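Local structure of chloride intracellular channel exc-4 (Caenorhabditis elegans, 2YV9) at residues 198-203 and 227-232. The protein may insert into membranes to form chloride channels and is required to control the lumen size of the growing excretory canal in the worm. Residues are numbered along the deposited sequence; the frame is centred on the assembly and turned at random.
Sequences RLHHIR and TAYRTA
In the all-helical C-terminal domain of this GST-like fold, His200 on helix 190-210 meets Tyr229 in the type I turn, Ala228 to Thr231, that links helix 219-228 to helix 232-236. The one direct hydrogen bond across the contact, buried, runs between His200 ND1 and Tyr229 OH (2.7 Å); the imidazole also packs against Tyr229 CE1. The phenol oxygen lies at the imidazole edge, in the ring plane, while the two rings stand nearly perpendicular (88°). The CB of His200 points toward the turn, and with CG anti to the backbone N (chi1 -173°) the ring extends on to bring ND1 to the phenol. Tyrosine suits the turn because its para hydroxyl stands at the far end of the ring; His269 stacks on that ring and also meets the imidazole. A water 2.8 Å from Tyr229 OH accepts from Arg203 NH1 at 3.0 Å. Thr231 OG1 ties the end of the turn back to the residue just before it, donating to Thr227 O at 2.7 Å. A phenylalanine in place of Tyr229 would probably leave His200 ND1 and the water without their shared partner. Because imidazole and hydroxyl can each donate or accept, the bond could form with either neutral tautomer of His200, and the water extends the link to Arg203, one helical turn on.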
# COMPACT_ATOMS: atom_id res chain seq x y z
N ARG A 198 -0.40 -14.67 -8.41
CA ARG A 198 1.01 -14.78 -8.80
C ARG A 198 1.24 -15.98 -9.74
O ARG A 198 1.94 -15.90 -10.77
CB ARG A 198 1.92 -14.71 -7.60
CG ARG A 198 1.91 -13.32 -6.94
CD ARG A 198 2.67 -13.27 -5.59
NE ARG A 198 2.82 -11.90 -5.08
CZ ARG A 198 1.81 -11.12 -4.73
NH1 ARG A 198 0.57 -11.59 -4.73
NH2 ARG A 198 2.03 -9.87 -4.35
N LEU A 199 0.67 -17.12 -9.39
CA LEU A 199 0.79 -18.28 -10.24
C LEU A 199 0.22 -18.04 -11.62
O LEU A 199 0.83 -18.42 -12.60
CB LEU A 199 0.17 -19.50 -9.57
CG LEU A 199 0.90 -20.12 -8.41
CD1 LEU A 199 0.02 -21.22 -7.70
CD2 LEU A 199 2.26 -20.80 -8.84
N HIS A 200 -0.96 -17.44 -11.68
CA HIS A 200 -1.61 -17.20 -12.97
C HIS A 200 -0.80 -16.21 -13.79
O HIS A 200 -0.58 -16.43 -14.99
CB HIS A 200 -2.98 -16.61 -12.76
CG HIS A 200 -3.76 -16.50 -14.02
ND1 HIS A 200 -4.07 -17.59 -14.83
CD2 HIS A 200 -4.25 -15.41 -14.66
CE1 HIS A 200 -4.73 -17.15 -15.89
NE2 HIS A 200 -4.85 -15.85 -15.81
N HIS A 201 -0.29 -15.15 -13.15
CA HIS A 201 0.64 -14.22 -13.83
C HIS A 201 1.84 -15.00 -14.42
O HIS A 201 2.26 -14.81 -15.58
CB HIS A 201 1.18 -13.12 -12.91
CG HIS A 201 0.20 -12.03 -12.62
ND1 HIS A 201 0.59 -10.72 -12.44
CD2 HIS A 201 -1.15 -12.04 -12.55
CE1 HIS A 201 -0.48 -9.99 -12.19
NE2 HIS A 201 -1.56 -10.76 -12.27
N ILE A 202 2.43 -15.88 -13.59
CA ILE A 202 3.60 -16.59 -14.03
C ILE A 202 3.22 -17.47 -15.23
O ILE A 202 3.99 -17.60 -16.19
CB ILE A 202 4.15 -17.46 -12.87
CG1 ILE A 202 4.82 -16.54 -11.88
CG2 ILE A 202 5.10 -18.43 -13.37
CD1 ILE A 202 5.27 -17.19 -10.56
N ARG A 203 2.03 -18.10 -15.19
CA ARG A 203 1.63 -18.98 -16.28
C ARG A 203 1.46 -18.21 -17.60
O ARG A 203 2.02 -18.56 -18.64
CB ARG A 203 0.32 -19.70 -15.95
CG ARG A 203 0.23 -21.07 -16.56
CD ARG A 203 -0.41 -21.11 -17.89
NE ARG A 203 -0.25 -22.42 -18.55
CZ ARG A 203 -1.23 -23.11 -19.14
NH1 ARG A 203 -2.46 -22.66 -19.18
NH2 ARG A 203 -0.95 -24.24 -19.75
N THR A 227 -7.97 -25.42 -8.85
CA THR A 227 -8.79 -24.89 -7.78
C THR A 227 -9.00 -23.39 -7.99
O THR A 227 -10.10 -22.91 -7.89
CB THR A 227 -8.20 -25.24 -6.42
OG1 THR A 227 -8.22 -26.68 -6.32
CG2 THR A 227 -9.00 -24.62 -5.32
N ALA A 228 -7.95 -22.66 -8.33
CA ALA A 228 -8.10 -21.22 -8.60
C ALA A 228 -9.17 -20.92 -9.67
O ALA A 228 -10.02 -20.06 -9.53
CB ALA A 228 -6.75 -20.65 -9.09
N TYR A 229 -9.03 -21.64 -10.75
CA TYR A 229 -9.86 -21.48 -11.95
C TYR A 229 -11.28 -21.99 -11.70
O TYR A 229 -12.10 -21.86 -12.61
CB TYR A 229 -9.21 -22.24 -13.10
CG TYR A 229 -7.85 -21.76 -13.52
CD1 TYR A 229 -7.39 -20.47 -13.18
CD2 TYR A 229 -7.06 -22.50 -14.41
CE1 TYR A 229 -6.12 -20.01 -13.63
CE2 TYR A 229 -5.84 -22.02 -14.86
CZ TYR A 229 -5.38 -20.78 -14.45
OH TYR A 229 -4.17 -20.31 -14.91
N ARG A 230 -11.52 -22.59 -10.52
CA ARG A 230 -12.89 -22.96 -10.07
C ARG A 230 -13.41 -22.16 -8.84
O ARG A 230 -14.50 -22.45 -8.32
CB ARG A 230 -12.98 -24.49 -9.80
CG ARG A 230 -12.73 -25.37 -11.02
CD ARG A 230 -12.65 -26.84 -10.57
NE ARG A 230 -12.49 -27.79 -11.67
CZ ARG A 230 -12.40 -29.11 -11.51
NH1 ARG A 230 -12.43 -29.65 -10.29
NH2 ARG A 230 -12.27 -29.90 -12.57
N THR A 231 -12.62 -21.18 -8.36
CA THR A 231 -12.95 -20.36 -7.22
C THR A 231 -13.49 -19.03 -7.75
O THR A 231 -12.77 -18.27 -8.39
CB THR A 231 -11.69 -20.11 -6.41
OG1 THR A 231 -11.15 -21.36 -5.92
CG2 THR A 231 -11.94 -19.15 -5.25
N ALA A 232 -14.77 -18.76 -7.54
CA ALA A 232 -15.40 -17.58 -8.04
C ALA A 232 -14.61 -16.34 -7.65
O ALA A 232 -14.44 -15.46 -8.48
CB ALA A 232 -16.89 -17.50 -7.56
O HOH W 1 -3.97 -20.59 -17.67